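Local coordinates for protein importin subunit beta-1 (Saccharomyces cerevisiae, PDB 5OWU) that carries proteins into the nucleus as the beta subunit of the importin heterodimer, binding importin alpha, which recognises the classical nuclear localization signal of the cargo, at residues I298-A301 against Y302-Q306; D825-I828 against D829-R833. All blocks are in the same frame, centred on the assembly; numbering follows the deposited sequence.

Contact 1: I298-A301 against Y302-Q306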
ATOM      1  N   ILE A 298       2.585 -15.689   9.895  1.00 28.32           N
ATOM      2  CA  ILE A 298       1.245 -15.120  10.018  1.00 36.36           C
ATOM      3  C   ILE A 298       0.492 -15.271   8.702  1.00 32.35           C
ATOM      4  O   ILE A 298      -0.694 -15.628   8.683  1.00 36.09           O
ATOM      5  CB  ILE A 298       1.320 -13.647  10.462  1.00 29.41           C
ATOM      6  CG1 ILE A 298       1.888 -13.544  11.877  1.00 32.29           C
ATOM      7  CG2 ILE A 298      -0.078 -12.988  10.422  1.00 37.12           C
ATOM      8  CD1 ILE A 298       2.371 -12.143  12.272  1.00 27.66           C
ATOM      9  N   ASP A 299       1.166 -15.016   7.577  1.00 34.06           N
ATOM     10  CA  ASP A 299       0.496 -15.158   6.286  1.00 46.57           C
ATOM     11  C   ASP A 299       0.098 -16.604   6.025  1.00 45.49           C
ATOM     12  O   ASP A 299      -0.971 -16.866   5.458  1.00 40.41           O
ATOM     13  CB  ASP A 299       1.387 -14.640   5.159  1.00 43.98           C
ATOM     14  CG  ASP A 299       1.525 -13.132   5.182  1.00 58.63           C
ATOM     15  OD1 ASP A 299       0.672 -12.472   5.818  1.00 63.10           O
ATOM     16  OD2 ASP A 299       2.479 -12.608   4.567  1.00 61.61           O
ATOM     17  N   ILE A 300       0.940 -17.556   6.439  1.00 38.67           N
ATOM     18  CA  ILE A 300       0.586 -18.969   6.310  1.00 41.69           C
ATOM     19  C   ILE A 300      -0.667 -19.265   7.118  1.00 47.92           C
ATOM     20  O   ILE A 300      -1.607 -19.901   6.628  1.00 46.29           O
ATOM     21  CB  ILE A 300       1.763 -19.863   6.750  1.00 38.10           C
ATOM     22  CG1 ILE A 300       2.931 -19.722   5.772  1.00 42.24           C
ATOM     23  CG2 ILE A 300       1.333 -21.334   6.850  1.00 37.71           C
ATOM     24  CD1 ILE A 300       4.236 -20.338   6.277  1.00 44.16           C
ATOM     25  N   ALA A 301      -0.698 -18.815   8.374  1.00 35.15           N
ATOM     26  CA  ALA A 301      -1.874 -19.055   9.203  1.00 44.47           C
ATOM     27  C   ALA A 301      -3.128 -18.476   8.556  1.00 54.53           C
ATOM     28  O   ALA A 301      -4.170 -19.136   8.498  1.00 54.17           O
ATOM     29  CB  ALA A 301      -1.667 -18.466  10.599  1.00 52.85           C
ATOM     30  N   TYR A 302      -3.047 -17.239   8.063  1.00 46.36           N
ATOM     31  CA  TYR A 302      -4.198 -16.629   7.401  1.00 46.20           C
ATOM     32  C   TYR A 302      -4.666 -17.483   6.224  1.00 54.67           C
ATOM     33  O   TYR A 302      -5.856 -17.822   6.113  1.00 61.54           O
ATOM     34  CB  TYR A 302      -3.831 -15.216   6.944  1.00 55.55           C
ATOM     35  CG  TYR A 302      -4.982 -14.430   6.355  1.00 62.93           C
ATOM     36  CD1 TYR A 302      -5.957 -13.874   7.172  1.00 67.95           C
ATOM     37  CD2 TYR A 302      -5.086 -14.231   4.982  1.00 68.27           C
ATOM     38  CE1 TYR A 302      -7.009 -13.151   6.643  1.00 75.22           C
ATOM     39  CE2 TYR A 302      -6.135 -13.507   4.443  1.00 81.48           C
ATOM     40  CZ  TYR A 302      -7.094 -12.969   5.279  1.00 78.70           C
ATOM     41  OH  TYR A 302      -8.143 -12.247   4.757  1.00 81.63           O
ATOM     42  N   GLU A 303      -3.734 -17.861   5.344  1.00 53.65           N
ATOM     43  CA  GLU A 303      -4.100 -18.660   4.178  1.00 60.66           C
ATOM     44  C   GLU A 303      -4.755 -19.975   4.587  1.00 61.83           C
ATOM     45  O   GLU A 303      -5.733 -20.406   3.964  1.00 64.87           O
ATOM     46  CB  GLU A 303      -2.869 -18.918   3.309  1.00 52.92           C
ATOM     47  CG  GLU A 303      -2.331 -17.675   2.611  1.00 62.64           C
ATOM     48  CD  GLU A 303      -3.352 -17.030   1.679  1.00 78.33           C
ATOM     49  OE1 GLU A 303      -4.240 -17.748   1.170  1.00 75.00           O
ATOM     50  OE2 GLU A 303      -3.271 -15.801   1.463  1.00 69.62           O
ATOM     51  N   LEU A 304      -4.236 -20.630   5.626  1.00 66.84           N
ATOM     52  CA  LEU A 304      -4.837 -21.888   6.064  1.00 67.22           C
ATOM     53  C   LEU A 304      -6.192 -21.663   6.723  1.00 69.37           C
ATOM     54  O   LEU A 304      -7.047 -22.555   6.697  1.00 69.00           O
ATOM     55  CB  LEU A 304      -3.898 -22.624   7.018  1.00 61.17           C
ATOM     56  CG  LEU A 304      -2.693 -23.293   6.351  1.00 71.19           C
ATOM     57  CD1 LEU A 304      -1.704 -23.789   7.396  1.00 70.19           C
ATOM     58  CD2 LEU A 304      -3.143 -24.442   5.458  1.00 70.89           C
ATOM     59  N   ALA A 305      -6.404 -20.490   7.318  1.00 58.02           N
ATOM     60  CA  ALA A 305      -7.725 -20.158   7.831  1.00 65.52           C
ATOM     61  C   ALA A 305      -8.728 -20.052   6.695  1.00 74.28           C
ATOM     62  O   ALA A 305      -9.864 -20.524   6.813  1.00 73.15           O
ATOM     63  CB  ALA A 305      -7.672 -18.854   8.625  1.00 55.54           C
ATOM     64  N   GLN A 306      -8.323 -19.444   5.576  1.00 86.31           N
ATOM     65  CA  GLN A 306      -9.223 -19.370   4.428  1.00 93.42           C
ATOM     66  C   GLN A 306      -9.428 -20.741   3.786  1.00 97.82           C
ATOM     67  O   GLN A 306     -10.544 -21.069   3.363  1.00100.76           O
ATOM     68  CB  GLN A 306      -8.692 -18.366   3.403  1.00 93.90           C
ATOM     69  CG  GLN A 306      -9.141 -16.934   3.665  1.00 93.01           C
ATOM     70  CD  GLN A 306      -8.709 -16.427   5.026  1.00 97.99           C
ATOM     71  OE1 GLN A 306      -7.601 -15.918   5.185  1.00100.22           O
ATOM     72  NE2 GLN A 306      -9.582 -16.566   6.019  1.00 96.98           N
TER
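Ile300 and Leu304 lie side by side and point the same way on the last turns of helix 280-306, the long helix that closes HEAT repeat 7. They are one i to i+4 step apart, so their side chains leave the same face of the helix. The branch methyl CG2 of Ile300 meets CD1 of Leu304 at 3.9 Å, an ordinary apolar contact. Ile300 CG2 stands anti to the backbone N and beside the carbonyl carbon, which turns this methyl toward the following turn, while the CG1 arm (chi1 -67°) leads away from it. Leu304 leans back over the preceding turn, with CG 3.6 Å from Ile300 O. This face packs against loops of the chain: Ile300 touches Tyr256 and Ser314, and Leu304 touches Ser310.

Tyr302 and Glu303 are turned differently. Tyr302 CB lies 3.6 Å from Ile298 O, but a chi1 of -175° throws the ring clear of the preceding turn. Glu303 folds its CG back to 3.3 Å from Asp299 O. Asp299 lies one turn earlier, with its OD1 6.8 Å from Glu303 OE2; these like charges would probably repel one another only mildly. Ile298 reaches helix 347-362, at Leu357 and Asn361.

Under the side chains run four successive backbone hydrogen bonds. Three are close to straight, and the last, from Ala305 N to Ala301 O at 2.9 Å, is more bent, with an N-H...O angle of 148°.

Contact 2: D825-I828 against D829-R833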
ATOM      1  N   ASP A 825     -21.932 -24.083 -12.178  1.00 54.62           N
ATOM      2  CA  ASP A 825     -21.311 -24.485 -10.922  1.00 56.20           C
ATOM      3  C   ASP A 825     -20.755 -23.286 -10.173  1.00 51.50           C
ATOM      4  O   ASP A 825     -20.869 -23.206  -8.947  1.00 49.76           O
ATOM      5  CB  ASP A 825     -20.196 -25.502 -11.173  1.00 54.03           C
ATOM      6  CG  ASP A 825     -20.718 -26.906 -11.432  1.00 52.74           C
ATOM      7  OD1 ASP A 825     -21.871 -27.205 -11.059  1.00 55.21           O
ATOM      8  OD2 ASP A 825     -19.961 -27.719 -11.996  1.00 63.82           O
ATOM      9  N   TRP A 826     -20.137 -22.340 -10.885  1.00 42.66           N
ATOM     10  CA  TRP A 826     -19.496 -21.239 -10.173  1.00 51.01           C
ATOM     11  C   TRP A 826     -20.529 -20.332  -9.511  1.00 42.64           C
ATOM     12  O   TRP A 826     -20.274 -19.801  -8.426  1.00 45.76           O
ATOM     13  CB  TRP A 826     -18.571 -20.454 -11.110  1.00 37.07           C
ATOM     14  CG  TRP A 826     -19.250 -19.544 -12.094  1.00 47.12           C
ATOM     15  CD1 TRP A 826     -19.521 -19.812 -13.401  1.00 43.72           C
ATOM     16  CD2 TRP A 826     -19.720 -18.210 -11.850  1.00 37.33           C
ATOM     17  NE1 TRP A 826     -20.139 -18.735 -13.989  1.00 44.41           N
ATOM     18  CE2 TRP A 826     -20.273 -17.737 -13.059  1.00 43.82           C
ATOM     19  CE3 TRP A 826     -19.731 -17.372 -10.729  1.00 34.27           C
ATOM     20  CZ2 TRP A 826     -20.833 -16.466 -13.179  1.00 34.40           C
ATOM     21  CZ3 TRP A 826     -20.291 -16.106 -10.851  1.00 47.42           C
ATOM     22  CH2 TRP A 826     -20.833 -15.668 -12.068  1.00 37.09           C
ATOM     23  N   VAL A 827     -21.709 -20.176 -10.115  1.00 37.29           N
ATOM     24  CA  VAL A 827     -22.764 -19.381  -9.484  1.00 46.37           C
ATOM     25  C   VAL A 827     -23.246 -20.061  -8.206  1.00 52.71           C
ATOM     26  O   VAL A 827     -23.282 -19.449  -7.132  1.00 44.10           O
ATOM     27  CB  VAL A 827     -23.923 -19.143 -10.471  1.00 36.82           C
ATOM     28  CG1 VAL A 827     -25.072 -18.378  -9.805  1.00 40.12           C
ATOM     29  CG2 VAL A 827     -23.429 -18.386 -11.687  1.00 37.30           C
ATOM     30  N   ILE A 828     -23.629 -21.335  -8.306  1.00 49.59           N
ATOM     31  CA  ILE A 828     -24.102 -22.076  -7.137  1.00 51.22           C
ATOM     32  C   ILE A 828     -23.053 -22.047  -6.030  1.00 53.32           C
ATOM     33  O   ILE A 828     -23.344 -21.712  -4.872  1.00 49.25           O
ATOM     34  CB  ILE A 828     -24.461 -23.518  -7.540  1.00 51.10           C
ATOM     35  CG1 ILE A 828     -25.659 -23.520  -8.503  1.00 60.32           C
ATOM     36  CG2 ILE A 828     -24.751 -24.379  -6.308  1.00 59.37           C
ATOM     37  CD1 ILE A 828     -25.700 -24.714  -9.454  1.00 60.06           C
ATOM     38  N   ASP A 829     -21.812 -22.399  -6.374  1.00 53.11           N
ATOM     39  CA  ASP A 829     -20.738 -22.426  -5.387  1.00 51.19           C
ATOM     40  C   ASP A 829     -20.534 -21.058  -4.749  1.00 51.19           C
ATOM     41  O   ASP A 829     -20.303 -20.962  -3.540  1.00 41.85           O
ATOM     42  CB  ASP A 829     -19.443 -22.909  -6.041  1.00 56.23           C
ATOM     43  CG  ASP A 829     -19.529 -24.349  -6.516  1.00 67.04           C
ATOM     44  OD1 ASP A 829     -20.462 -25.064  -6.091  1.00 66.98           O
ATOM     45  OD2 ASP A 829     -18.658 -24.769  -7.308  1.00 69.48           O
ATOM     46  N   TYR A 830     -20.608 -19.987  -5.544  1.00 39.66           N
ATOM     47  CA  TYR A 830     -20.423 -18.647  -4.993  1.00 46.07           C
ATOM     48  C   TYR A 830     -21.545 -18.291  -4.025  1.00 41.82           C
ATOM     49  O   TYR A 830     -21.292 -17.771  -2.929  1.00 48.11           O
ATOM     50  CB  TYR A 830     -20.347 -17.622  -6.124  1.00 44.61           C
ATOM     51  CG  TYR A 830     -20.144 -16.206  -5.637  1.00 38.20           C
ATOM     52  CD1 TYR A 830     -19.067 -15.884  -4.825  1.00 49.12           C
ATOM     53  CD2 TYR A 830     -21.020 -15.190  -5.998  1.00 38.99           C
ATOM     54  CE1 TYR A 830     -18.870 -14.599  -4.379  1.00 43.85           C
ATOM     55  CE2 TYR A 830     -20.833 -13.899  -5.556  1.00 36.83           C
ATOM     56  CZ  TYR A 830     -19.754 -13.609  -4.749  1.00 43.62           C
ATOM     57  OH  TYR A 830     -19.554 -12.330  -4.303  1.00 39.11           O
ATOM     58  N   ILE A 831     -22.791 -18.567  -4.411  1.00 35.45           N
ATOM     59  CA  ILE A 831     -23.917 -18.353  -3.509  1.00 41.93           C
ATOM     60  C   ILE A 831     -23.686 -19.091  -2.199  1.00 53.69           C
ATOM     61  O   ILE A 831     -23.938 -18.553  -1.115  1.00 44.28           O
ATOM     62  CB  ILE A 831     -25.231 -18.792  -4.183  1.00 47.27           C
ATOM     63  CG1 ILE A 831     -25.533 -17.881  -5.380  1.00 37.68           C
ATOM     64  CG2 ILE A 831     -26.386 -18.767  -3.180  1.00 47.75           C
ATOM     65  CD1 ILE A 831     -26.727 -18.314  -6.218  1.00 42.80           C
ATOM     66  N   LYS A 832     -23.193 -20.327  -2.275  1.00 52.88           N
ATOM     67  CA  LYS A 832     -23.040 -21.130  -1.065  1.00 54.33           C
ATOM     68  C   LYS A 832     -21.897 -20.621  -0.191  1.00 52.56           C
ATOM     69  O   LYS A 832     -22.029 -20.566   1.037  1.00 47.06           O
ATOM     70  CB  LYS A 832     -22.839 -22.595  -1.449  1.00 56.49           C
ATOM     71  CG  LYS A 832     -24.152 -23.276  -1.829  1.00 63.62           C
ATOM     72  CD  LYS A 832     -24.044 -24.180  -3.052  1.00 75.97           C
ATOM     73  CE  LYS A 832     -23.741 -25.622  -2.671  1.00 73.42           C
ATOM     74  NZ  LYS A 832     -23.955 -26.546  -3.819  1.00 81.04           N
ATOM     75  N   ARG A 833     -20.771 -20.234  -0.799  1.00 47.82           N
ATOM     76  CA  ARG A 833     -19.680 -19.653  -0.024  1.00 58.84           C
ATOM     77  C   ARG A 833     -20.121 -18.369   0.662  1.00 58.29           C
ATOM     78  O   ARG A 833     -19.750 -18.112   1.814  1.00 55.07           O
ATOM     79  CB  ARG A 833     -18.471 -19.375  -0.920  1.00 60.97           C
ATOM     80  CG  ARG A 833     -17.874 -20.601  -1.588  1.00 67.15           C
ATOM     81  CD  ARG A 833     -16.411 -20.387  -1.961  1.00 73.89           C
ATOM     82  NE  ARG A 833     -16.156 -19.060  -2.523  1.00 71.36           N
ATOM     83  CZ  ARG A 833     -16.204 -18.756  -3.819  1.00 77.12           C
ATOM     84  NH1 ARG A 833     -16.508 -19.680  -4.724  1.00 73.78           N
ATOM     85  NH2 ARG A 833     -15.951 -17.514  -4.215  1.00 79.26           N
TER
HETATM   86  O   HOH W   1     -17.594 -19.790  -7.582  1.00 45.65           O
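Val827 and Ile831 form the apolar part of this contact on helix 825-836 of HEAT repeat 19, with Val827 CG1 4.0 Å from Ile831 CD1. The two side chains run alongside each other; with chi1 of Val827 at 177°, CG1 is the branch directed at Ile831 and CG2 the one over the Trp826 ring, 3.4 Å above the centre of its plane. Ile828 and Lys832 make a second parallel pair on a neighbouring strip, although the bent path modelled for the lysine chain, and its very close approach to Ile828, are doubtful. Ile828 and Ile831 both touch Arg852 and Gln855 of helix 842-860, so this side faces the partner helix of the repeat.

Backbone hydrogen bonds join each residue from Asp825 to Ile828 to the one four places on. That from Tyr830 N to Trp826 O is bent, at 150°. Trp826 O also has a second partner: a water donates to it at 2.8 Å and accepts from Arg833 NH1 at 3.1 Å, linking the first turn to the guanidinium. Arg833 also makes a cation-pi contact with Tyr793, and the hydroxyl of Tyr830 is hydrogen-bonded to Ser799.

The charged groups include two acids one turn apart at the start of the helix, Asp825 OD1 and Asp829 OD2 being 5.5 Å apart. The Asp829 side chain meets the first turn at a backbone oxygen, its OD2 3.2 Å from Asp825 O, an approach of two acceptors with no hydrogen bond between them. The helix dipole probably favours a carboxylate at the N-terminal end, mainly that of Asp825, which would offset part of the repulsion between the two acids.

Each contact spans successive turns of a single helix, 280-306 in HEAT repeat 7 for contact 1 and 825-836 in HEAT repeat 19 for contact 2. Their centres are about 23 Å apart and they do not touch. Contact 1 lies at the C-terminal end of its helix and is largely a surface contact, with Ile300 as its buried residue. Contact 2 begins its helix and is partly buried, between helices 776-788, 796-812 and 842-860. Both pair aliphatic side chains four residues apart, but contact 2 adds a water-mediated link from a backbone carbonyl to an arginine, whereas contact 1 relies on backbone bonds and one apolar pair.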